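PDB 4NOE: single-stranded DNA-binding protein DdrB from Deinococcus radiodurans, which binds single-stranded DNA and assists the annealing of complementary strands, probably as part of the response to DNA damage. Local coordinates for residues L29-R33 with D61-I65; A104-G110 with Y129-F135. All coordinates share one frame; numbering follows the deposited sequence.

Interaction 1: L29-R33 with D61-I65; sequences LDVQR and DWSLI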
# COMPACT_ATOMS: atom_id res chain seq x y z
N LEU E 29 -39.85 14.44 -7.71
CA LEU E 29 -39.53 14.53 -6.28
C LEU E 29 -40.58 13.84 -5.39
O LEU E 29 -40.24 13.28 -4.35
CB LEU E 29 -39.33 16.00 -5.86
CG LEU E 29 -37.89 16.52 -5.73
CD1 LEU E 29 -36.98 15.94 -6.80
CD2 LEU E 29 -37.87 18.03 -5.78
N ASP E 30 -41.83 13.84 -5.82
CA ASP E 30 -42.88 13.16 -5.05
C ASP E 30 -42.73 11.63 -5.09
O ASP E 30 -42.92 10.96 -4.08
CB ASP E 30 -44.27 13.59 -5.52
CG ASP E 30 -44.58 15.03 -5.15
OD1 ASP E 30 -44.00 15.53 -4.15
OD2 ASP E 30 -45.40 15.67 -5.85
N VAL E 31 -42.37 11.10 -6.25
CA VAL E 31 -42.04 9.68 -6.36
C VAL E 31 -40.86 9.36 -5.44
O VAL E 31 -40.89 8.37 -4.72
CB VAL E 31 -41.74 9.30 -7.81
CG1 VAL E 31 -41.23 7.87 -7.90
CG2 VAL E 31 -43.00 9.50 -8.67
N GLN E 32 -39.83 10.21 -5.46
CA GLN E 32 -38.67 10.00 -4.59
C GLN E 32 -39.05 9.99 -3.12
O GLN E 32 -38.59 9.14 -2.36
CB GLN E 32 -37.58 11.06 -4.83
CG GLN E 32 -36.54 10.65 -5.86
CD GLN E 32 -35.54 11.76 -6.11
OE1 GLN E 32 -34.67 12.03 -5.28
NE2 GLN E 32 -35.68 12.43 -7.25
N ARG E 33 -39.92 10.93 -2.72
CA ARG E 33 -40.39 10.95 -1.34
C ARG E 33 -41.15 9.68 -1.01
O ARG E 33 -41.03 9.13 0.09
CB ARG E 33 -41.32 12.15 -1.10
CG ARG E 33 -40.63 13.49 -1.22
CD ARG E 33 -41.60 14.62 -0.92
NE ARG E 33 -40.86 15.80 -0.49
CZ ARG E 33 -40.59 16.83 -1.27
NH1 ARG E 33 -41.03 16.84 -2.53
NH2 ARG E 33 -39.91 17.87 -0.80
N ASP E 61 -36.31 17.51 3.73
CA ASP E 61 -37.07 16.27 3.64
C ASP E 61 -36.11 15.13 3.38
O ASP E 61 -35.68 14.89 2.24
CB ASP E 61 -38.12 16.37 2.53
CG ASP E 61 -39.10 15.21 2.55
OD1 ASP E 61 -38.83 14.18 3.23
OD2 ASP E 61 -40.15 15.32 1.87
N TRP E 62 -35.76 14.41 4.44
CA TRP E 62 -34.78 13.34 4.34
C TRP E 62 -35.27 12.17 3.50
O TRP E 62 -34.47 11.38 3.00
CB TRP E 62 -34.33 12.88 5.73
CG TRP E 62 -33.47 13.92 6.44
CD1 TRP E 62 -33.89 14.84 7.36
CD2 TRP E 62 -32.07 14.16 6.25
NE1 TRP E 62 -32.84 15.63 7.76
CE2 TRP E 62 -31.70 15.23 7.10
CE3 TRP E 62 -31.08 13.57 5.46
CZ2 TRP E 62 -30.39 15.72 7.18
CZ3 TRP E 62 -29.77 14.06 5.53
CH2 TRP E 62 -29.44 15.12 6.39
N SER E 63 -36.59 12.06 3.31
CA SER E 63 -37.13 10.98 2.49
C SER E 63 -36.71 11.13 1.03
O SER E 63 -36.71 10.15 0.26
CB SER E 63 -38.66 10.89 2.60
OG SER E 63 -39.29 11.92 1.85
N LEU E 64 -36.32 12.34 0.63
CA LEU E 64 -35.80 12.57 -0.72
C LEU E 64 -34.60 11.67 -1.00
O LEU E 64 -34.45 11.18 -2.12
CB LEU E 64 -35.46 14.05 -0.95
CG LEU E 64 -36.66 14.98 -1.10
CD1 LEU E 64 -36.27 16.45 -1.00
CD2 LEU E 64 -37.38 14.71 -2.42
N ILE E 65 -33.78 11.42 0.02
CA ILE E 65 -32.63 10.52 -0.19
C ILE E 65 -32.77 9.20 0.54
O ILE E 65 -31.77 8.53 0.83
CB ILE E 65 -31.28 11.17 0.20
CG1 ILE E 65 -31.22 11.46 1.70
CG2 ILE E 65 -31.04 12.44 -0.63
CD1 ILE E 65 -29.85 11.98 2.18
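R33 and D61 form the salt bridge that joins helix 28-37 to the loop at 61-65. NE of R33 donates to OD2 of D61 over 2.5 Å, with an N-H...O angle of 158°. OD2 lies at the edge of the guanidinium, in its plane, but is itself met on its anti side, out of the carboxylate plane. R33 continues the charge network with a long salt bridge to D30 on its own helix, and its NH2 donates to the backbone O of R143.

The other carboxylate oxygen, OD1 of D61, closes an Asx turn at the start of the 3-10 segment 62-64. D61 OD1 accepts from S63 N at 3.1 Å and from S63 OG at 2.7 Å, both from the same face of the carboxylate. These two bonds hold D61 in place for R33. With CG anti to the backbone N (chi1 -170°), the carboxylate of D61 is directed to R33.

Apolar packing centres on L64. Its CD2 sits over the centre of one guanidinium face of R33, 4.0 Å above the plane, and lies 3.7 Å from R33 CG. The same methyl of L64, CD2, meets CG of L29 at 3.8 Å. L29 also packs on L14 of a second subunit.

Interaction 2: A104-G110 with Y129-F135; sequences AIKYSRG and YVSLAIF. With nucleotides of chain F.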
# COMPACT_ATOMS: atom_id res chain seq x y z
N ALA E 104 -21.39 25.37 8.82
CA ALA E 104 -21.91 24.20 8.13
C ALA E 104 -22.57 23.25 9.11
O ALA E 104 -22.28 23.27 10.32
CB ALA E 104 -20.81 23.49 7.34
N ILE E 105 -23.49 22.44 8.60
CA ILE E 105 -24.12 21.39 9.39
C ILE E 105 -23.80 20.11 8.67
O ILE E 105 -24.21 19.91 7.52
CB ILE E 105 -25.63 21.56 9.48
CG1 ILE E 105 -25.98 22.99 9.87
CG2 ILE E 105 -26.21 20.58 10.49
CD1 ILE E 105 -25.52 23.35 11.27
N LYS E 106 -23.04 19.24 9.32
CA LYS E 106 -22.57 18.04 8.65
C LYS E 106 -23.20 16.81 9.30
O LYS E 106 -23.34 16.74 10.52
CB LYS E 106 -21.03 17.95 8.73
CG LYS E 106 -20.44 16.79 7.95
CD LYS E 106 -18.92 16.87 7.79
CE LYS E 106 -18.45 15.68 6.94
NZ LYS E 106 -16.98 15.54 6.74
N TYR E 107 -23.60 15.86 8.46
CA TYR E 107 -24.10 14.58 8.93
C TYR E 107 -23.07 13.53 8.56
O TYR E 107 -22.82 13.28 7.36
CB TYR E 107 -25.47 14.26 8.29
CG TYR E 107 -26.56 15.11 8.89
CD1 TYR E 107 -26.75 16.43 8.48
CD2 TYR E 107 -27.39 14.61 9.88
CE1 TYR E 107 -27.75 17.22 9.03
CE2 TYR E 107 -28.39 15.39 10.45
CZ TYR E 107 -28.56 16.69 10.02
OH TYR E 107 -29.55 17.46 10.58
N SER E 108 -22.47 12.94 9.58
CA SER E 108 -21.41 11.95 9.39
C SER E 108 -21.35 10.95 10.54
O SER E 108 -21.83 11.23 11.65
CB SER E 108 -20.04 12.64 9.28
OG SER E 108 -19.68 13.23 10.53
N ARG E 109 -20.74 9.80 10.28
CA ARG E 109 -20.54 8.76 11.29
C ARG E 109 -19.09 8.28 11.26
O ARG E 109 -18.35 8.53 10.29
CB ARG E 109 -21.45 7.57 10.99
CG ARG E 109 -21.15 6.92 9.64
CD ARG E 109 -22.15 5.81 9.27
NE ARG E 109 -21.94 5.33 7.90
CZ ARG E 109 -21.00 4.44 7.55
NH1 ARG E 109 -20.18 3.93 8.46
NH2 ARG E 109 -20.89 4.07 6.29
N GLY E 110 -18.69 7.59 12.31
CA GLY E 110 -17.38 6.98 12.33
C GLY E 110 -17.32 5.83 11.34
O GLY E 110 -18.33 5.15 11.11
N TYR E 129 -14.06 9.40 9.39
CA TYR E 129 -15.48 9.72 9.30
C TYR E 129 -16.01 9.37 7.91
O TYR E 129 -15.26 9.34 6.93
CB TYR E 129 -15.73 11.21 9.56
CG TYR E 129 -15.48 11.62 10.98
CD1 TYR E 129 -16.47 11.46 11.95
CD2 TYR E 129 -14.27 12.16 11.36
CE1 TYR E 129 -16.24 11.83 13.27
CE2 TYR E 129 -14.03 12.53 12.68
CZ TYR E 129 -15.02 12.36 13.62
OH TYR E 129 -14.79 12.73 14.92
N VAL E 130 -17.30 9.10 7.84
CA VAL E 130 -17.93 8.80 6.56
C VAL E 130 -19.07 9.78 6.47
O VAL E 130 -19.86 9.88 7.41
CB VAL E 130 -18.47 7.36 6.53
CG1 VAL E 130 -19.23 7.11 5.24
CG2 VAL E 130 -17.33 6.34 6.70
N SER E 131 -19.16 10.50 5.35
CA SER E 131 -20.14 11.59 5.23
C SER E 131 -21.42 11.21 4.52
O SER E 131 -21.40 10.56 3.47
CB SER E 131 -19.52 12.78 4.48
OG SER E 131 -18.30 13.18 5.08
N LEU E 132 -22.55 11.66 5.07
CA LEU E 132 -23.82 11.52 4.37
C LEU E 132 -24.16 12.81 3.63
O LEU E 132 -24.55 12.79 2.44
CB LEU E 132 -24.94 11.20 5.36
CG LEU E 132 -26.35 11.20 4.74
CD1 LEU E 132 -26.53 10.10 3.69
CD2 LEU E 132 -27.41 11.06 5.83
N ALA E 133 -24.03 13.94 4.33
CA ALA E 133 -24.51 15.22 3.80
C ALA E 133 -23.89 16.40 4.53
O ALA E 133 -23.55 16.32 5.73
CB ALA E 133 -26.07 15.30 3.88
N ILE E 134 -23.74 17.51 3.82
CA ILE E 134 -23.32 18.73 4.49
C ILE E 134 -24.15 19.92 4.03
O ILE E 134 -24.29 20.18 2.83
CB ILE E 134 -21.81 19.01 4.31
CG1 ILE E 134 -21.45 20.38 4.88
CG2 ILE E 134 -21.41 18.92 2.86
CD1 ILE E 134 -19.96 20.52 5.19
N PHE E 135 -24.73 20.63 4.99
CA PHE E 135 -25.54 21.79 4.66
C PHE E 135 -24.66 23.02 4.82
O PHE E 135 -24.10 23.27 5.90
CB PHE E 135 -26.81 21.83 5.52
CG PHE E 135 -27.73 20.64 5.29
CD1 PHE E 135 -27.43 19.40 5.84
CD2 PHE E 135 -28.87 20.76 4.51
CE1 PHE E 135 -28.26 18.31 5.62
CE2 PHE E 135 -29.70 19.68 4.29
CZ PHE E 135 -29.39 18.44 4.85
P DT F 26 -13.15 19.66 13.78
OP1 DT F 26 -13.25 20.64 14.80
OP2 DT F 26 -11.99 18.84 13.73
O5' DT F 26 -14.38 18.67 13.81
C5' DT F 26 -15.70 19.06 14.17
C4' DT F 26 -16.66 17.89 14.03
O4' DT F 26 -16.61 17.37 12.69
C3' DT F 26 -16.37 16.72 14.96
O3' DT F 26 -17.55 16.13 15.47
C2' DT F 26 -15.75 15.70 14.02
C1' DT F 26 -16.49 15.98 12.73
N1 DT F 26 -15.82 15.57 11.50
C2 DT F 26 -16.55 15.06 10.45
O2 DT F 26 -17.74 14.86 10.50
N3 DT F 26 -15.82 14.80 9.33
C4 DT F 26 -14.47 14.97 9.16
O4 DT F 26 -13.95 14.70 8.09
C5 DT F 26 -13.77 15.54 10.28
C7 DT F 26 -12.31 15.79 10.18
C6 DT F 26 -14.48 15.80 11.38
P DG F 29 -19.18 5.60 15.91
OP1 DG F 29 -20.03 6.45 15.13
OP2 DG F 29 -19.40 5.42 17.31
O5' DG F 29 -19.12 4.14 15.32
C5' DG F 29 -18.15 3.78 14.33
C4' DG F 29 -17.69 2.36 14.49
O4' DG F 29 -16.76 2.28 15.59
C3' DG F 29 -18.78 1.33 14.79
O3' DG F 29 -18.50 0.02 14.32
C2' DG F 29 -18.77 1.25 16.29
C1' DG F 29 -17.32 1.52 16.65
N9 DG F 29 -17.21 2.30 17.87
C8 DG F 29 -18.23 2.92 18.54
N7 DG F 29 -17.84 3.54 19.61
C5 DG F 29 -16.48 3.30 19.67
C6 DG F 29 -15.51 3.71 20.61
O6 DG F 29 -15.67 4.40 21.62
N1 DG F 29 -14.25 3.26 20.28
C2 DG F 29 -13.95 2.50 19.17
N2 DG F 29 -12.67 2.17 19.02
N3 DG F 29 -14.84 2.10 18.29
C4 DG F 29 -16.07 2.54 18.60
P DG F 27 -18.35 16.73 16.66
OP1 DG F 27 -19.72 16.50 16.43
OP2 DG F 27 -17.87 18.03 16.95
O5' DG F 27 -18.23 15.66 17.82
C5' DG F 27 -17.03 15.16 18.36
C4' DG F 27 -16.52 13.99 17.56
O4' DG F 27 -15.09 14.04 17.68
C3' DG F 27 -16.92 12.59 18.02
O3' DG F 27 -18.01 12.05 17.27
C2' DG F 27 -15.69 11.79 17.67
C1' DG F 27 -14.58 12.77 17.98
N9 DG F 27 -14.25 12.76 19.39
C8 DG F 27 -15.13 12.60 20.43
N7 DG F 27 -14.55 12.56 21.59
C5 DG F 27 -13.20 12.66 21.31
C6 DG F 27 -12.09 12.69 22.16
O6 DG F 27 -12.07 12.61 23.39
N1 DG F 27 -10.91 12.84 21.46
C2 DG F 27 -10.80 12.93 20.10
N2 DG F 27 -9.56 13.05 19.61
N3 DG F 27 -11.84 12.92 19.28
C4 DG F 27 -13.00 12.79 19.95
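Strand 104-110 pairs antiparallel with 129-135 through backbone bonds at I105-F135, Y107-A133 and R109-V130, and a classic beta bulge at L132 and A133 shifts the register by one. Y107 O accepts from L132 N at 2.8 Å and more weakly from A133 N, while Y107 N donates almost straight to A133 O.

K106, S108 and S131 share the face that meets the DNA of chain F. S108 OG donates to O2 of thymine DT26 over 2.5 Å and also bonds R89. K106 runs out beside the O2/N3 edge of the same base. Its CG is anti to the backbone N (chi1 -175°) and the chain is extended beyond it, which carries NZ to the base. K106 NZ comes to 2.9 Å from DT26 N3 and forms a salt bridge with E121, which also bonds S131 OG. The Y129 ring stacks on DT26: N1 of the base lies over the centre of the Y129 ring, 3.6 Å above its plane. Y129 OH reaches the sugar of DG27, 3.0 Å from C2'. An alanine in place of Y129 would probably leave one face of the DT26 base without its stacking partner and make the base freer to turn. G110 N makes a weak bond to OP1 of DG29, where a side chain would clash with the nucleotide.

Y107, R109, V130 and F135 take the other face. Y107 and F135 meet rim to rim, CE1 to CE1 at 3.6 Å, with planes at 72°. V130 CB lies over the guanidinium of R109, which is salt-bridged to D115.

This is a DNA-binding surface on a mixed beta-sheet. Strand 104-110 lies between 84-91 and 128-135. At the bulge, the backbone of L132 bonds Y50 of strand 50-52, and its side chain packs against strand 77-81.

From the N terminus, the chain passes the two-stranded sheet 6-11/17-22 and enters helix 28-37. Interaction 1 closes the first loop, bringing 61-65 back to this helix after strand 50-52. The chain then runs through strands 68-71, 77-81 and 84-91 before interaction 2 pairs 104-110 with 129-135 and closes the second loop. The two loops follow in series and neither nest nor cross. The centres of interaction 1 and interaction 2 are about 19 Å apart, on opposite sides of the chain's centre. W62 joins them by packing on Y107, L132 and F135, and I65 also touches L132. The helix is thus tied to the sheet that holds the DNA.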